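PDB 6KXD: ketosynthase from Streptomyces sp. MSC090213JE08, which probably acts as the chain length factor, partnering a ketosynthase in the highly reducing type II polyketide synthase of ishigamide biosynthesis. Local coordinates for residues 119-124 and 328-333; 177-182 and 363-368. One frame throughout, in Å; residues are numbered along the deposited sequence.

Interaction 1 (119-124 and 328-333); sequences GITMGS and TGAASA
Ala330 pushes its methyl against the backbone of Gly119 and Ile120 and the hydroxyl of Thr121, a small buried contact between two turns near the middle of the chain. One turn leaves strand 114-119 on its way to helix 125-137; the other leads into helix 332-344, so parts of the chain some 200 residues apart meet here. The CB of Ala330 rests 3.4 Å from the carbonyl carbon of Ile120, while the O of Gly119 flanks the same methyl at 3.8 Å. The backbones come correspondingly close, with 4.9 Å between the CA atoms of Ile120 and Ala330. Ile120 turns its CB away from this contact, its side chain packing on Leu154 and on Thr167 of the neighbouring subunit.

Thr121 supplies the polar part. With chi1 at -58°, OG1 stands beside its own backbone N and faces the second turn, 3.5 Å from the CB of Ala330, while CG2 lies anti to that N. The strongest partner of OG1 is Glu206, whose OE1 also accepts the backbone N-H of Ala330. The O of Ala330 is hydrogen-bonded to OG of Ser204. Gly329 precedes Ala330 with a positive phi of 63°, and its O takes up the N of Ser332 at 2.9 Å as the chain begins to coil.

A single carboxylate oxygen, OE1 of Glu206, thus joins the two turns; two polar groups around it would probably help Glu206 stay ionised in these buried surroundings.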
ATOM      1  N   GLY B 119      -6.545   3.950   2.624  1.00 31.90           N
ATOM      2  CA  GLY B 119      -5.832   4.638   1.529  1.00 34.52           C
ATOM      3  C   GLY B 119      -5.149   5.923   2.011  1.00 32.24           C
ATOM      4  O   GLY B 119      -5.646   6.703   2.859  1.00 33.72           O
ATOM      5  N   ILE B 120      -3.975   6.179   1.431  1.00 31.85           N
ATOM      6  CA  ILE B 120      -3.154   7.329   1.777  1.00 34.19           C
ATOM      7  C   ILE B 120      -2.585   7.879   0.470  1.00 35.81           C
ATOM      8  O   ILE B 120      -2.770   7.260  -0.561  1.00 33.55           O
ATOM      9  CB  ILE B 120      -2.004   6.941   2.721  1.00 33.82           C
ATOM     10  CG1 ILE B 120      -1.091   5.886   2.095  1.00 36.34           C
ATOM     11  CG2 ILE B 120      -2.564   6.506   4.064  1.00 34.95           C
ATOM     12  CD1 ILE B 120       0.211   5.594   2.860  1.00 37.98           C
ATOM     13  N   THR B 121      -1.916   9.028   0.582  1.00 35.14           N
ATOM     14  CA  THR B 121      -1.112   9.608  -0.502  1.00 34.49           C
ATOM     15  C   THR B 121       0.335   9.183  -0.267  1.00 33.65           C
ATOM     16  O   THR B 121       0.951   8.400  -1.018  1.00 35.69           O
ATOM     17  CB  THR B 121      -1.283  11.124  -0.565  1.00 37.04           C
ATOM     18  OG1 THR B 121      -2.641  11.493  -0.759  1.00 36.07           O
ATOM     19  CG2 THR B 121      -0.469  11.742  -1.678  1.00 40.16           C
ATOM     20  N   MET B 122       0.878   9.639   0.859  1.00 35.07           N
ATOM     21  CA  MET B 122       2.234   9.307   1.167  1.00 33.95           C
ATOM     22  C   MET B 122       2.436   9.394   2.665  1.00 35.96           C
ATOM     23  O   MET B 122       3.511   9.716   3.139  1.00 36.97           O
ATOM     24  CB  MET B 122       3.166  10.290   0.448  1.00 36.23           C
ATOM     25  CG  MET B 122       4.590   9.835   0.359  1.00 35.96           C
ATOM     26  SD  MET B 122       4.770   8.145  -0.126  1.00 39.88           S
ATOM     27  CE  MET B 122       6.545   7.929   0.013  1.00 44.35           C
ATOM     28  N   GLY B 123       1.418   8.985   3.420  1.00 39.32           N
ATOM     29  CA  GLY B 123       1.546   8.943   4.877  1.00 34.55           C
ATOM     30  C   GLY B 123       1.706  10.330   5.502  1.00 38.86           C
ATOM     31  O   GLY B 123       1.194  11.359   5.028  1.00 39.91           O
ATOM     32  N   SER B 124       2.391  10.364   6.657  1.00 38.19           N
ATOM     33  CA  SER B 124       2.616  11.608   7.337  1.00 38.22           C
ATOM     34  C   SER B 124       3.873  12.223   6.733  1.00 38.58           C
ATOM     35  O   SER B 124       4.990  11.827   7.055  1.00 38.85           O
ATOM     36  CB  SER B 124       2.808  11.466   8.815  1.00 35.65           C
ATOM     37  OG  SER B 124       3.089  12.746   9.363  1.00 37.61           O
ATOM     38  N   THR B 328      -8.783  17.373  -0.391  1.00 38.39           N
ATOM     39  CA  THR B 328      -8.535  16.555   0.804  1.00 37.72           C
ATOM     40  C   THR B 328      -7.640  15.364   0.475  1.00 38.55           C
ATOM     41  O   THR B 328      -7.439  14.466   1.312  1.00 37.90           O
ATOM     42  CB  THR B 328      -9.853  16.094   1.434  1.00 41.12           C
ATOM     43  OG1 THR B 328     -10.597  15.322   0.473  1.00 40.83           O
ATOM     44  CG2 THR B 328     -10.663  17.274   1.904  1.00 42.70           C
ATOM     45  N   GLY B 329      -7.032  15.342  -0.712  1.00 38.53           N
ATOM     46  CA  GLY B 329      -5.994  14.365  -0.938  1.00 37.30           C
ATOM     47  C   GLY B 329      -6.570  12.963  -0.851  1.00 37.43           C
ATOM     48  O   GLY B 329      -7.614  12.671  -1.449  1.00 36.23           O
ATOM     49  N   ALA B 330      -5.900  12.083  -0.098  1.00 36.18           N
ATOM     50  CA  ALA B 330      -6.302  10.696  -0.005  1.00 37.41           C
ATOM     51  C   ALA B 330      -7.705  10.564   0.591  1.00 35.05           C
ATOM     52  O   ALA B 330      -8.327   9.512   0.400  1.00 37.20           O
ATOM     53  CB  ALA B 330      -5.304   9.876   0.782  1.00 33.85           C
ATOM     54  N   ALA B 331      -8.129  11.538   1.396  1.00 33.74           N
ATOM     55  CA  ALA B 331      -9.418  11.441   2.024  1.00 38.76           C
ATOM     56  C   ALA B 331     -10.517  11.584   0.962  1.00 37.72           C
ATOM     57  O   ALA B 331     -11.636  11.165   1.199  1.00 36.89           O
ATOM     58  CB  ALA B 331      -9.584  12.458   3.126  1.00 38.92           C
ATOM     59  N   SER B 332     -10.168  12.198  -0.176  1.00 36.91           N
ATOM     60  CA  SER B 332     -11.166  12.587  -1.160  1.00 38.44           C
ATOM     61  C   SER B 332     -12.259  11.534  -1.368  1.00 36.80           C
ATOM     62  O   SER B 332     -13.396  11.886  -1.188  1.00 37.14           O
ATOM     63  CB  SER B 332     -10.527  13.000  -2.458  1.00 43.93           C
ATOM     64  OG  SER B 332     -11.550  13.495  -3.275  1.00 51.95           O
ATOM     65  N   ALA B 333     -11.945  10.319  -1.854  1.00 34.93           N
ATOM     66  CA  ALA B 333     -13.009   9.433  -2.326  1.00 36.44           C
ATOM     67  C   ALA B 333     -13.859   8.977  -1.148  1.00 37.83           C
ATOM     68  O   ALA B 333     -15.016   8.722  -1.312  1.00 36.14           O
ATOM     69  CB  ALA B 333     -12.496   8.248  -3.114  1.00 37.70           C
TER

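Interaction 2 (177-182 and 363-368); sequences GRVSGL and DGAVAV. With EDO (1,2-ethanediol), chain D.
Val179, in the short 3-10 segment 178-179 that leads into helix 180-193, faces strand 365-373 and shows how a branched side chain can straddle two alanines. Its CB lies 4.0 Å from the CB of Ala367. From there the branches part: CG2 reaches the methyl of Ala365 at 3.7 Å, whereas CG1, beside the backbone N with chi1 at -62°, settles over the strand backbone, 3.8 Å from the O of Ala365. One turn further on, Leu182 brings CD1 to 3.7 Å from the CB of Ala367, and its side chain also touches Ala333 and Ile337 of helix 332-344.

Arg178 extends another way. Its guanidinium forms a salt bridge with Asp327, gives a hydrogen bond to the O of Val360, and has a weak bond of 3.3 Å from NH1 to O1 of a 1,2-ethanediol, probably acquired from the crystallisation liquor, which lies at the guanidinium edge.

The reverse face of the strand carries Val366 and Val368, which pack on helix 265-280. An inner helix pressed on one face of a strand, with an outer helix on the other, fits the layered alpha-beta-alpha-beta-alpha thiolase fold shared by ketosynthases and chain length factors.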
ATOM      1  N   GLY B 177      -3.431   8.385  -3.411  1.00 33.36           N
ATOM      2  CA  GLY B 177      -3.911   9.731  -3.306  1.00 35.62           C
ATOM      3  C   GLY B 177      -5.424   9.817  -3.425  1.00 38.89           C
ATOM      4  O   GLY B 177      -6.170   9.124  -2.727  1.00 33.61           O
ATOM      5  N   ARG B 178      -5.937  10.686  -4.312  1.00 32.97           N
ATOM      6  CA  ARG B 178      -7.367  10.879  -4.345  1.00 37.87           C
ATOM      7  C   ARG B 178      -8.162   9.607  -4.682  1.00 36.61           C
ATOM      8  O   ARG B 178      -9.336   9.527  -4.324  1.00 40.58           O
ATOM      9  CB  ARG B 178      -7.726  11.931  -5.382  1.00 40.41           C
ATOM     10  CG  ARG B 178      -7.073  13.257  -5.113  1.00 40.55           C
ATOM     11  CD  ARG B 178      -7.968  14.368  -5.624  1.00 42.88           C
ATOM     12  NE  ARG B 178      -7.186  15.576  -5.628  1.00 45.85           N
ATOM     13  CZ  ARG B 178      -6.275  15.873  -6.557  1.00 49.69           C
ATOM     14  NH1 ARG B 178      -6.158  15.129  -7.657  1.00 47.56           N
ATOM     15  NH2 ARG B 178      -5.503  16.936  -6.393  1.00 49.47           N
ATOM     16  N   VAL B 179      -7.554   8.634  -5.365  1.00 34.45           N
ATOM     17  CA  VAL B 179      -8.294   7.438  -5.742  1.00 34.86           C
ATOM     18  C   VAL B 179      -8.162   6.390  -4.634  1.00 34.88           C
ATOM     19  O   VAL B 179      -8.754   5.315  -4.771  1.00 35.45           O
ATOM     20  CB  VAL B 179      -7.870   6.842  -7.073  1.00 36.35           C
ATOM     21  CG1 VAL B 179      -8.129   7.844  -8.176  1.00 36.47           C
ATOM     22  CG2 VAL B 179      -6.432   6.338  -7.046  1.00 38.22           C
ATOM     23  N   SER B 180      -7.343   6.669  -3.606  1.00 36.27           N
ATOM     24  CA  SER B 180      -6.915   5.608  -2.688  1.00 32.62           C
ATOM     25  C   SER B 180      -8.129   5.022  -1.935  1.00 31.70           C
ATOM     26  O   SER B 180      -8.108   3.840  -1.574  1.00 33.00           O
ATOM     27  CB  SER B 180      -5.846   6.074  -1.688  1.00 32.05           C
ATOM     28  OG  SER B 180      -6.434   7.044  -0.835  1.00 34.89           O
ATOM     29  N   GLY B 181      -9.114   5.844  -1.601  1.00 33.79           N
ATOM     30  CA  GLY B 181     -10.342   5.319  -0.920  1.00 35.58           C
ATOM     31  C   GLY B 181     -11.066   4.299  -1.776  1.00 35.44           C
ATOM     32  O   GLY B 181     -11.600   3.313  -1.276  1.00 34.51           O
ATOM     33  N   LEU B 182     -11.060   4.498  -3.095  1.00 36.26           N
ATOM     34  CA  LEU B 182     -11.687   3.553  -3.995  1.00 35.71           C
ATOM     35  C   LEU B 182     -10.825   2.309  -4.218  1.00 36.59           C
ATOM     36  O   LEU B 182     -11.369   1.258  -4.352  1.00 34.78           O
ATOM     37  CB  LEU B 182     -12.055   4.245  -5.315  1.00 35.34           C
ATOM     38  CG  LEU B 182     -13.003   5.423  -5.142  1.00 35.08           C
ATOM     39  CD1 LEU B 182     -13.393   6.066  -6.485  1.00 38.38           C
ATOM     40  CD2 LEU B 182     -14.266   4.964  -4.443  1.00 37.86           C
ATOM     41  N   ASP B 363      -1.057  11.252 -10.103  1.00 50.51           N
ATOM     42  CA  ASP B 363      -0.131  10.221 -10.536  1.00 53.31           C
ATOM     43  C   ASP B 363      -0.750   9.363 -11.656  1.00 56.18           C
ATOM     44  O   ASP B 363      -0.134   8.389 -12.034  1.00 57.07           O
ATOM     45  CB  ASP B 363       0.370   9.443  -9.316  1.00 57.58           C
ATOM     46  CG  ASP B 363       1.139  10.324  -8.315  1.00 58.29           C
ATOM     47  OD1 ASP B 363       1.716  11.350  -8.732  1.00 57.50           O
ATOM     48  OD2 ASP B 363       1.148   9.988  -7.118  1.00 61.83           O
ATOM     49  N   GLY B 364      -1.928   9.755 -12.192  1.00 55.06           N
ATOM     50  CA  GLY B 364      -2.487   9.216 -13.471  1.00 50.23           C
ATOM     51  C   GLY B 364      -3.720   8.312 -13.288  1.00 50.39           C
ATOM     52  O   GLY B 364      -4.457   8.002 -14.248  1.00 48.26           O
ATOM     53  N   ALA B 365      -3.987   7.912 -12.046  1.00 41.66           N
ATOM     54  CA  ALA B 365      -5.059   6.977 -11.744  1.00 40.87           C
ATOM     55  C   ALA B 365      -6.428   7.654 -11.840  1.00 41.32           C
ATOM     56  O   ALA B 365      -6.600   8.820 -11.496  1.00 39.40           O
ATOM     57  CB  ALA B 365      -4.850   6.393 -10.385  1.00 42.29           C
ATOM     58  N   VAL B 366      -7.412   6.887 -12.315  1.00 38.55           N
ATOM     59  CA  VAL B 366      -8.777   7.245 -12.290  1.00 35.19           C
ATOM     60  C   VAL B 366      -9.564   6.089 -11.655  1.00 31.96           C
ATOM     61  O   VAL B 366      -9.249   4.919 -11.834  1.00 36.96           O
ATOM     62  CB  VAL B 366      -9.264   7.556 -13.720  1.00 41.50           C
ATOM     63  CG1 VAL B 366     -10.756   7.808 -13.739  1.00 42.73           C
ATOM     64  CG2 VAL B 366      -8.485   8.750 -14.300  1.00 47.35           C
ATOM     65  N   ALA B 367     -10.537   6.429 -10.826  1.00 38.42           N
ATOM     66  CA  ALA B 367     -11.397   5.386 -10.254  1.00 37.83           C
ATOM     67  C   ALA B 367     -12.830   5.911 -10.128  1.00 35.07           C
ATOM     68  O   ALA B 367     -13.096   7.110  -9.877  1.00 35.75           O
ATOM     69  CB  ALA B 367     -10.829   4.930  -8.943  1.00 35.95           C
ATOM     70  N   VAL B 368     -13.772   4.964 -10.280  1.00 35.54           N
ATOM     71  CA  VAL B 368     -15.135   5.242 -10.202  1.00 36.11           C
ATOM     72  C   VAL B 368     -15.795   4.140  -9.390  1.00 34.89           C
ATOM     73  O   VAL B 368     -15.469   2.990  -9.590  1.00 39.85           O
ATOM     74  CB  VAL B 368     -15.768   5.340 -11.598  1.00 38.28           C
ATOM     75  CG1 VAL B 368     -17.278   5.461 -11.495  1.00 39.23           C
ATOM     76  CG2 VAL B 368     -15.194   6.491 -12.398  1.00 40.90           C
TER
HETATM   77  C1  EDO D 402      -4.129  15.839 -11.862  1.00 59.41           C
HETATM   78  O1  EDO D 402      -4.866  15.985 -10.620  1.00 52.24           O
HETATM   79  C2  EDO D 402      -3.122  16.928 -12.252  1.00 60.13           C
HETATM   80  O2  EDO D 402      -3.418  17.186 -13.621  1.00 61.08           O

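The centres of the two interactions lie 10 Å apart, and segment 177-182 touches both segments of interaction 1. A probable hydrogen bond of 3.1 Å from the N of Gly177 to the O of Ile120 ties the turn before helix 180-193 to the loop after strand 114-119. Ser180 packs its OG 3.3 Å from the O of Ala330, so interaction 2 continues inward into interaction 1. In catalytic ketosynthases the turn leading into this inner helix carries the nucleophilic cysteine; residues 177-182 contain none, consistent with a chain length factor whose shared fold is kept without that chemistry.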